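Local coordinates for KLLA0C04147p (Kluyveromyces lactis, PDB 5WVR), which probably binds sterols and transfers them between membranes, this chain being the oxysterol-binding (OSBP-family) lipid-transfer domain of a longer protein that also carries ankyrin repeats and a PH domain, at residues F180-L185 with P206-V211; K55-M60 with V117-N122; L200-K205 with K227-N232. One frame throughout, in Å; residues are numbered along the deposited sequence.

Contact 1: residues F180-L185 with P206-V211; sequences FKHLGL and PNNQVV. With CLR (cholesterol), chain B.
Phe180 and Asn208 face each other as a hydrogen-bonded antiparallel pair in the beta hairpin of strands 178-190 and 199-211, part of the barrel-like wall of the OSBP sterol-binding domain. Phe180 N gives its hydrogen to Asn208 O at 2.8 Å, and Asn208 N returns one to Phe180 O. The side chains of both residues, with that of His182, rise on the face that meets the cholesterol, and here the packing is close. The Phe180 ring lays one face against the D ring of the sterol, with CE2 3.3 Å from sterol C16, while Asn208 O sits at the ring edge. Its CE1 also lies 4.1 Å from Val210 CG2, a methyl that in turn touches the start of the sterol side chain.

The other face of the strand pair is looser and nearer solvent. Lys181 CG passes obliquely beside the amide of Asn207, 3.3 Å from ND2, and then the chain bends at its last two torsions to carry the ammonium back to a salt bridge with Asp179. Gln209, on this side too, spends its amide on Asp221.

Back in the pocket, the His182 ring stands at 84° to the Asn208 amide and uses its edge twice, with CE1 against sterol C6 and NE2-H directed at the amide oxygen. Asn222 takes ND2 of that amide, consistent with its being placed this way round. His182 NE2 is modelled 2.5 Å from Asn208 OD1, a doubtfully short length, with the donor tilted 23° from the carbonyl plane.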
# COMPACT_ATOMS: atom_id res chain seq x y z
N PHE A 180 10.93 -7.78 7.58
CA PHE A 180 10.43 -6.41 7.36
C PHE A 180 9.28 -6.13 8.32
O PHE A 180 8.27 -6.84 8.32
CB PHE A 180 9.97 -6.21 5.89
CG PHE A 180 11.04 -6.54 4.87
CD1 PHE A 180 11.32 -7.85 4.53
CD2 PHE A 180 11.77 -5.53 4.25
CE1 PHE A 180 12.32 -8.14 3.62
CE2 PHE A 180 12.77 -5.81 3.34
CZ PHE A 180 13.05 -7.10 3.02
N LYS A 181 9.45 -5.12 9.18
CA LYS A 181 8.40 -4.70 10.11
C LYS A 181 7.86 -3.33 9.70
O LYS A 181 8.61 -2.45 9.26
CB LYS A 181 8.92 -4.65 11.56
CG LYS A 181 9.50 -6.00 12.05
CD LYS A 181 10.07 -5.92 13.45
CE LYS A 181 9.85 -7.24 14.21
NZ LYS A 181 10.57 -8.39 13.59
N HIS A 182 6.54 -3.16 9.84
CA HIS A 182 5.87 -1.94 9.40
C HIS A 182 5.47 -1.16 10.64
O HIS A 182 4.54 -1.55 11.37
CB HIS A 182 4.70 -2.28 8.48
CG HIS A 182 5.13 -2.99 7.23
ND1 HIS A 182 5.06 -2.42 5.98
CD2 HIS A 182 5.69 -4.21 7.05
CE1 HIS A 182 5.53 -3.27 5.08
NE2 HIS A 182 5.93 -4.36 5.71
N LEU A 183 6.19 -0.08 10.90
CA LEU A 183 6.11 0.63 12.16
C LEU A 183 5.01 1.67 12.19
O LEU A 183 4.60 2.08 13.29
CB LEU A 183 7.45 1.29 12.46
CG LEU A 183 8.64 0.33 12.45
CD1 LEU A 183 9.90 1.03 12.89
CD2 LEU A 183 8.38 -0.89 13.31
N GLY A 184 4.50 2.13 11.04
CA GLY A 184 3.53 3.21 11.04
C GLY A 184 2.10 2.73 11.31
O GLY A 184 1.74 1.57 11.10
N LEU A 185 1.27 3.66 11.77
CA LEU A 185 -0.15 3.42 12.01
C LEU A 185 -0.97 3.76 10.76
O LEU A 185 -0.65 4.71 10.03
CB LEU A 185 -0.64 4.27 13.19
CG LEU A 185 -2.03 4.00 13.77
CD1 LEU A 185 -2.07 2.65 14.42
CD2 LEU A 185 -2.40 5.09 14.77
N PRO A 206 0.88 -6.35 9.04
CA PRO A 206 1.70 -7.48 9.47
C PRO A 206 3.13 -7.34 9.00
O PRO A 206 3.45 -6.49 8.18
CB PRO A 206 1.03 -8.69 8.79
CG PRO A 206 0.42 -8.10 7.58
CD PRO A 206 -0.13 -6.78 8.07
N ASN A 207 3.95 -8.28 9.45
CA ASN A 207 5.32 -8.34 9.01
C ASN A 207 5.44 -9.15 7.71
O ASN A 207 4.59 -9.98 7.39
CB ASN A 207 6.18 -8.98 10.09
CG ASN A 207 6.09 -8.24 11.38
OD1 ASN A 207 5.62 -8.79 12.37
ND2 ASN A 207 6.46 -6.98 11.36
N ASN A 208 6.51 -8.88 6.97
CA ASN A 208 6.90 -9.70 5.83
C ASN A 208 8.28 -10.30 6.10
O ASN A 208 9.06 -9.77 6.89
CB ASN A 208 6.95 -8.90 4.53
CG ASN A 208 6.06 -7.69 4.59
OD1 ASN A 208 6.54 -6.57 4.63
ND2 ASN A 208 4.74 -7.91 4.59
N GLN A 209 8.56 -11.42 5.45
CA GLN A 209 9.91 -11.95 5.48
C GLN A 209 10.17 -12.67 4.17
O GLN A 209 9.25 -13.19 3.54
CB GLN A 209 10.17 -12.88 6.68
CG GLN A 209 9.25 -14.10 6.82
CD GLN A 209 9.64 -14.99 7.99
OE1 GLN A 209 10.71 -14.83 8.56
NE2 GLN A 209 8.78 -15.94 8.34
N VAL A 210 11.42 -12.61 3.73
CA VAL A 210 11.90 -13.48 2.67
C VAL A 210 12.54 -14.68 3.34
O VAL A 210 13.44 -14.51 4.17
CB VAL A 210 12.89 -12.76 1.76
CG1 VAL A 210 13.30 -13.68 0.64
CG2 VAL A 210 12.29 -11.49 1.22
N VAL A 211 12.05 -15.88 3.03
CA VAL A 211 12.59 -17.13 3.53
C VAL A 211 12.90 -18.02 2.34
O VAL A 211 12.71 -17.64 1.18
CB VAL A 211 11.62 -17.85 4.50
CG1 VAL A 211 11.39 -17.02 5.75
CG2 VAL A 211 10.33 -18.13 3.78
C1 CLR B . 3.81 -5.28 1.67
C2 CLR B . 2.48 -4.54 1.81
C3 CLR B . 2.67 -3.22 2.57
C4 CLR B . 3.64 -2.33 1.79
C5 CLR B . 4.94 -3.07 1.49
C6 CLR B . 6.15 -2.46 1.78
C7 CLR B . 7.42 -3.01 1.61
C8 CLR B . 7.40 -4.26 0.72
C9 CLR B . 6.24 -5.20 1.08
C10 CLR B . 4.88 -4.49 0.92
C11 CLR B . 6.32 -6.52 0.31
C12 CLR B . 7.69 -7.20 0.43
C13 CLR B . 8.81 -6.25 -0.02
C14 CLR B . 8.73 -5.02 0.89
C15 CLR B . 10.00 -4.26 0.50
C16 CLR B . 11.02 -5.40 0.57
C17 CLR B . 10.22 -6.69 0.37
C18 CLR B . 8.69 -5.89 -1.50
C19 CLR B . 4.51 -4.38 -0.56
C20 CLR B . 10.92 -7.65 -0.60
C21 CLR B . 10.18 -8.99 -0.65
C22 CLR B . 12.37 -7.88 -0.16
C23 CLR B . 13.31 -8.19 -1.33
C24 CLR B . 14.79 -8.05 -0.94
C25 CLR B . 15.75 -8.35 -2.10
C26 CLR B . 15.71 -9.83 -2.49
C27 CLR B . 17.18 -7.92 -1.77
O1 CLR B . 1.41 -2.55 2.70

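Contact 2: residues K55-M60 with V117-N122; sequences KDMTRM and VAKPFN. With CLR (cholesterol), chain B.
With CG anti to the backbone N in both residues (chi1 167° in Met57, 174° in Lys119), the side chains of Met57 and Lys119 extend into the gap between two backbones that stay well apart. Met57 then bends at chi3, Lys119 runs on extended, and the two side chains cross obliquely. Met57 SD comes 3.8 Å from Lys119 CG, and the same sulfur lies 4.4 Å from Pro120 CD. Farther along, the lysine passes Met57 O and leaves NZ 3.6 Å from Met60 O, beyond hydrogen-bonding distance. Thr58 adds a light touch, its CB 4.0 Å from Asn122 OD1.

The turn at 55-60 is held from within: Asp56 OD1 accepts from Thr58 N at 2.8 Å, making an Asx turn, and from Thr58 OG1, which approaches from above the carboxylate plane. Ser171 ties the turn to strand 161-173 through its OG, which bonds to Met57 N.

On the ligand side, Met57 SD lies 3.7 Å from cholesterol C16, Ala118 O lies 3.5 Å from C23, Pro120 CD and CG lie near the C18 methyl, and Val117 CG1 reaches C26. Loop and short strand thus line part of the OSBP-family sterol pocket beside the D ring and the isooctyl tail.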
# COMPACT_ATOMS: atom_id res chain seq x y z
N LYS A 55 22.82 -6.24 7.37
CA LYS A 55 22.53 -4.97 6.73
C LYS A 55 21.02 -4.77 6.57
O LYS A 55 20.22 -5.70 6.68
CB LYS A 55 23.21 -4.85 5.35
CG LYS A 55 24.68 -4.39 5.34
CD LYS A 55 25.62 -5.49 5.77
CE LYS A 55 27.09 -5.14 5.49
NZ LYS A 55 28.02 -6.29 5.78
N ASP A 56 20.65 -3.51 6.32
CA ASP A 56 19.31 -3.07 5.98
C ASP A 56 19.13 -3.15 4.47
O ASP A 56 20.10 -3.12 3.71
CB ASP A 56 19.09 -1.64 6.47
CG ASP A 56 17.69 -1.14 6.23
OD1 ASP A 56 17.40 -0.65 5.12
OD2 ASP A 56 16.86 -1.22 7.16
N MET A 57 17.87 -3.24 4.02
CA MET A 57 17.62 -3.33 2.58
C MET A 57 18.19 -2.12 1.83
O MET A 57 18.69 -2.25 0.71
CB MET A 57 16.13 -3.47 2.29
CG MET A 57 15.78 -3.24 0.82
SD MET A 57 14.02 -3.28 0.41
CE MET A 57 13.40 -1.83 1.30
N THR A 58 18.14 -0.97 2.46
CA THR A 58 18.61 0.24 1.87
C THR A 58 20.09 0.48 2.06
O THR A 58 20.60 1.45 1.61
CB THR A 58 17.81 1.44 2.37
OG1 THR A 58 18.30 1.81 3.64
CG2 THR A 58 16.40 1.09 2.53
N ARG A 59 20.76 -0.43 2.73
CA ARG A 59 22.20 -0.32 2.95
C ARG A 59 22.97 -1.36 2.14
O ARG A 59 24.14 -1.48 2.30
CB ARG A 59 22.50 -0.46 4.43
CG ARG A 59 23.87 -0.01 4.89
CD ARG A 59 23.88 1.44 5.35
NE ARG A 59 23.76 2.41 4.27
CZ ARG A 59 22.64 2.99 3.90
NH1 ARG A 59 21.51 2.69 4.50
NH2 ARG A 59 22.63 3.84 2.89
N MET A 60 22.29 -2.08 1.26
CA MET A 60 22.85 -3.10 0.42
C MET A 60 22.85 -2.78 -1.06
O MET A 60 21.92 -2.19 -1.53
CB MET A 60 21.97 -4.34 0.55
CG MET A 60 22.18 -5.23 1.75
SD MET A 60 20.96 -6.54 1.90
CE MET A 60 21.05 -7.05 3.56
N VAL A 117 10.24 -11.38 -5.33
CA VAL A 117 11.38 -11.30 -4.39
C VAL A 117 12.38 -10.35 -5.04
O VAL A 117 13.33 -10.74 -5.71
CB VAL A 117 11.97 -12.67 -4.10
CG1 VAL A 117 13.00 -12.59 -2.95
CG2 VAL A 117 10.84 -13.66 -3.79
N ALA A 118 12.14 -9.05 -4.85
CA ALA A 118 12.98 -8.04 -5.49
C ALA A 118 12.84 -6.76 -4.70
O ALA A 118 11.84 -6.56 -4.00
CB ALA A 118 12.60 -7.82 -6.96
N LYS A 119 13.86 -5.92 -4.78
CA LYS A 119 13.88 -4.68 -4.02
C LYS A 119 13.18 -3.59 -4.84
O LYS A 119 13.57 -3.37 -5.99
CB LYS A 119 15.32 -4.28 -3.71
CG LYS A 119 15.50 -2.93 -3.05
CD LYS A 119 16.99 -2.63 -2.91
CE LYS A 119 17.28 -1.13 -2.79
NZ LYS A 119 18.75 -0.88 -2.71
N PRO A 120 12.14 -2.93 -4.32
CA PRO A 120 11.59 -1.78 -5.04
C PRO A 120 12.54 -0.60 -4.93
O PRO A 120 13.41 -0.57 -4.07
CB PRO A 120 10.26 -1.48 -4.32
CG PRO A 120 10.00 -2.64 -3.46
CD PRO A 120 11.34 -3.27 -3.14
N PHE A 121 12.38 0.36 -5.81
CA PHE A 121 13.21 1.55 -5.69
C PHE A 121 12.93 2.25 -4.36
O PHE A 121 11.79 2.34 -3.90
CB PHE A 121 12.98 2.51 -6.86
CG PHE A 121 13.81 2.18 -8.09
CD1 PHE A 121 13.42 1.18 -8.95
CD2 PHE A 121 14.97 2.89 -8.37
CE1 PHE A 121 14.17 0.88 -10.07
CE2 PHE A 121 15.72 2.60 -9.50
CZ PHE A 121 15.33 1.58 -10.34
N ASN A 122 14.00 2.69 -3.74
CA ASN A 122 14.00 3.49 -2.54
C ASN A 122 13.74 4.93 -2.97
O ASN A 122 14.56 5.54 -3.65
CB ASN A 122 15.33 3.24 -1.81
CG ASN A 122 15.49 4.03 -0.54
OD1 ASN A 122 16.62 4.35 -0.16
ND2 ASN A 122 14.39 4.39 0.11
C1 CLR B . 3.81 -5.28 1.67
C2 CLR B . 2.48 -4.54 1.81
C3 CLR B . 2.67 -3.22 2.57
C4 CLR B . 3.64 -2.33 1.79
C5 CLR B . 4.94 -3.07 1.49
C6 CLR B . 6.15 -2.46 1.78
C7 CLR B . 7.42 -3.01 1.61
C8 CLR B . 7.40 -4.26 0.72
C9 CLR B . 6.24 -5.20 1.08
C10 CLR B . 4.88 -4.49 0.92
C11 CLR B . 6.32 -6.52 0.31
C12 CLR B . 7.69 -7.20 0.43
C13 CLR B . 8.81 -6.25 -0.02
C14 CLR B . 8.73 -5.02 0.89
C15 CLR B . 10.00 -4.26 0.50
C16 CLR B . 11.02 -5.40 0.57
C17 CLR B . 10.22 -6.69 0.37
C18 CLR B . 8.69 -5.89 -1.50
C19 CLR B . 4.51 -4.38 -0.56
C20 CLR B . 10.92 -7.65 -0.60
C21 CLR B . 10.18 -8.99 -0.65
C22 CLR B . 12.37 -7.88 -0.16
C23 CLR B . 13.31 -8.19 -1.33
C24 CLR B . 14.79 -8.05 -0.94
C25 CLR B . 15.75 -8.35 -2.10
C26 CLR B . 15.71 -9.83 -2.49
C27 CLR B . 17.18 -7.92 -1.77
O1 CLR B . 1.41 -2.55 2.70

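Contact 3: residues L200-K205 with K227-N232; sequences LYTYKK and KIVNHN. With CLR (cholesterol), chain B.
The imidazole of His231 meets Leu200 O and Thr202 with its edge, while the Tyr201 ring and the Asn230 amide cross obliquely, their planes 69° apart. For the histidine the key atom is NE2, 2.6 Å from Thr202 OG1 in a short hydrogen bond that either partner could donate. Thr202 holds OG1 between its backbone N and carbonyl carbon (chi1 60°), which aims the hydroxyl at the imidazole and also brings it beside Val229 CG2. Leu200 lies alongside the same ring, CD2 3.8 Å from His231 CD2.

Tyr201 and Asn230 form a non-hydrogen-bonded antiparallel pair. Asn230 CB packs 3.5 Å from Tyr201 CE2, and the tyrosine CB rests on Ile228 CG2. Replacing Tyr201 by alanine removes the ring, which is likely to leave a gap beside the Asn230 side chain and towards Arg98 and Val102 of helix 95-108. Tyr203 CB packs 3.6 Å from Ile228 CG1 as the two side chains run side by side.

Backbone bonds join Thr202 and Val229 in both directions, and His231 N donates to Leu200 O. Past the strand, Asn230 OD1 accepts from Asn232 N in an Asx turn, and Asn232 OD1 takes Leu200 N, which approaches 43° out of its carbonyl plane. At the other end the strands part: one water accepts from Lys204 N and Lys227 N, and Lys205 NZ turns into the pocket to donate to cholesterol O1 at 2.8 Å, with Asp79 as its salt-bridge partner. Strand 199-211 lies between 178-190 and 219-230, and helix 95-108 packs against Tyr201, Tyr203 and Ile228.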
# COMPACT_ATOMS: atom_id res chain seq x y z
N LEU A 200 -13.78 5.90 12.38
CA LEU A 200 -12.35 5.68 12.19
C LEU A 200 -11.93 4.29 12.66
O LEU A 200 -12.25 3.87 13.78
CB LEU A 200 -11.52 6.73 12.94
CG LEU A 200 -10.03 6.39 12.99
CD1 LEU A 200 -9.44 6.40 11.60
CD2 LEU A 200 -9.27 7.33 13.94
N TYR A 201 -11.20 3.59 11.79
CA TYR A 201 -10.49 2.35 12.10
C TYR A 201 -8.99 2.59 12.05
O TYR A 201 -8.49 3.28 11.16
CB TYR A 201 -10.83 1.26 11.09
CG TYR A 201 -12.29 0.92 10.97
CD1 TYR A 201 -13.12 1.60 10.07
CD2 TYR A 201 -12.84 -0.08 11.76
CE1 TYR A 201 -14.46 1.29 9.95
CE2 TYR A 201 -14.19 -0.40 11.65
CZ TYR A 201 -15.00 0.28 10.75
OH TYR A 201 -16.33 -0.07 10.67
N THR A 202 -8.26 2.00 12.98
CA THR A 202 -6.81 2.00 12.90
C THR A 202 -6.28 0.59 13.10
O THR A 202 -6.91 -0.24 13.76
CB THR A 202 -6.18 2.97 13.94
OG1 THR A 202 -6.55 2.59 15.26
CG2 THR A 202 -6.65 4.39 13.68
N TYR A 203 -5.12 0.33 12.49
CA TYR A 203 -4.41 -0.94 12.58
C TYR A 203 -2.98 -0.71 12.12
O TYR A 203 -2.64 0.34 11.56
CB TYR A 203 -5.07 -2.03 11.73
CG TYR A 203 -4.95 -1.78 10.23
CD1 TYR A 203 -5.82 -0.92 9.58
CD2 TYR A 203 -3.95 -2.40 9.48
CE1 TYR A 203 -5.70 -0.67 8.22
CE2 TYR A 203 -3.82 -2.17 8.11
CZ TYR A 203 -4.70 -1.31 7.50
OH TYR A 203 -4.60 -1.07 6.16
N LYS A 204 -2.15 -1.70 12.41
CA LYS A 204 -0.81 -1.78 11.85
C LYS A 204 -0.72 -3.01 10.96
O LYS A 204 -1.45 -3.99 11.16
CB LYS A 204 0.28 -1.82 12.93
CG LYS A 204 0.41 -0.51 13.69
CD LYS A 204 1.74 -0.40 14.39
CE LYS A 204 1.81 0.88 15.21
NZ LYS A 204 3.12 1.02 15.92
N LYS A 205 0.15 -2.94 9.95
CA LYS A 205 0.28 -3.99 8.96
C LYS A 205 1.08 -5.15 9.55
O LYS A 205 1.86 -4.96 10.50
CB LYS A 205 0.94 -3.43 7.70
CG LYS A 205 0.08 -2.38 7.02
CD LYS A 205 0.77 -1.82 5.77
CE LYS A 205 -0.24 -1.06 4.92
NZ LYS A 205 0.43 -0.25 3.88
N LYS A 227 -4.41 -6.01 14.77
CA LYS A 227 -5.56 -5.56 15.55
C LYS A 227 -6.13 -4.32 14.89
O LYS A 227 -5.43 -3.31 14.74
CB LYS A 227 -5.17 -5.26 16.99
CG LYS A 227 -6.32 -5.46 17.99
CD LYS A 227 -6.25 -4.46 19.13
CE LYS A 227 -7.48 -4.52 19.99
NZ LYS A 227 -7.16 -4.25 21.43
N ILE A 228 -7.40 -4.40 14.48
CA ILE A 228 -8.16 -3.26 13.97
C ILE A 228 -9.17 -2.87 15.04
O ILE A 228 -9.84 -3.74 15.62
CB ILE A 228 -8.84 -3.59 12.63
CG1 ILE A 228 -7.84 -4.30 11.70
CG2 ILE A 228 -9.41 -2.32 11.96
CD1 ILE A 228 -8.49 -4.87 10.49
N VAL A 229 -9.28 -1.58 15.32
CA VAL A 229 -10.22 -1.07 16.30
C VAL A 229 -11.03 0.04 15.65
O VAL A 229 -10.47 0.90 14.95
CB VAL A 229 -9.50 -0.57 17.57
CG1 VAL A 229 -8.81 -1.72 18.30
CG2 VAL A 229 -8.46 0.44 17.20
N ASN A 230 -12.36 0.01 15.85
CA ASN A 230 -13.24 1.07 15.40
C ASN A 230 -13.36 2.06 16.54
O ASN A 230 -14.06 1.82 17.51
CB ASN A 230 -14.61 0.53 14.99
CG ASN A 230 -15.56 1.61 14.49
OD1 ASN A 230 -15.61 2.72 15.04
ND2 ASN A 230 -16.31 1.30 13.46
N HIS A 231 -12.68 3.19 16.43
CA HIS A 231 -12.67 4.16 17.52
C HIS A 231 -14.05 4.76 17.82
O HIS A 231 -14.21 5.42 18.85
CB HIS A 231 -11.66 5.26 17.21
CG HIS A 231 -10.25 4.76 17.17
ND1 HIS A 231 -9.42 4.78 18.28
CD2 HIS A 231 -9.52 4.23 16.17
CE1 HIS A 231 -8.24 4.28 17.96
NE2 HIS A 231 -8.28 3.93 16.68
N ASN A 232 -15.06 4.53 16.97
CA ASN A 232 -16.37 5.10 17.25
C ASN A 232 -17.37 4.13 17.88
O ASN A 232 -18.35 4.60 18.46
CB ASN A 232 -16.98 5.67 15.97
CG ASN A 232 -16.19 6.83 15.43
OD1 ASN A 232 -15.04 6.66 14.99
ND2 ASN A 232 -16.78 8.01 15.46
C1 CLR B . 3.81 -5.28 1.67
C2 CLR B . 2.48 -4.54 1.81
C3 CLR B . 2.67 -3.22 2.57
C4 CLR B . 3.64 -2.33 1.79
C5 CLR B . 4.94 -3.07 1.49
C6 CLR B . 6.15 -2.46 1.78
C7 CLR B . 7.42 -3.01 1.61
C8 CLR B . 7.40 -4.26 0.72
C9 CLR B . 6.24 -5.20 1.08
C10 CLR B . 4.88 -4.49 0.92
C11 CLR B . 6.32 -6.52 0.31
C12 CLR B . 7.69 -7.20 0.43
C13 CLR B . 8.81 -6.25 -0.02
C14 CLR B . 8.73 -5.02 0.89
C15 CLR B . 10.00 -4.26 0.50
C16 CLR B . 11.02 -5.40 0.57
C17 CLR B . 10.22 -6.69 0.37
C18 CLR B . 8.69 -5.89 -1.50
C19 CLR B . 4.51 -4.38 -0.56
C20 CLR B . 10.92 -7.65 -0.60
C21 CLR B . 10.18 -8.99 -0.65
C22 CLR B . 12.37 -7.88 -0.16
C23 CLR B . 13.31 -8.19 -1.33
C24 CLR B . 14.79 -8.05 -0.94
C25 CLR B . 15.75 -8.35 -2.10
C26 CLR B . 15.71 -9.83 -2.49
C27 CLR B . 17.18 -7.92 -1.77
O1 CLR B . 1.41 -2.55 2.70
O HOH W 1 -2.50 -4.01 14.13

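In the fold
All three contacts reach the one cholesterol, at different points along its length. Contact 3 meets the hydroxyl end, contact 1 lies along the ring system and the start of the tail, while contact 2 meets the D ring and the tail. Contacts 1 and 3 share strand 199-211 and have centres about 18 Å apart; Lys204 NZ lies 3.2 Å from Leu183 O, a probable hydrogen bond, and His182 CB packs on Lys205 CB. Contacts 1 and 2 are closer, with centres about 14 Å apart, and touch where Phe180 CE2 lies 4.1 Å from Met57 SD and Val210 CG1 3.8 Å from Val117 CG1. Contacts 2 and 3 do not meet: their nearest atoms are about 12 Å apart, and the sterol spans the distance.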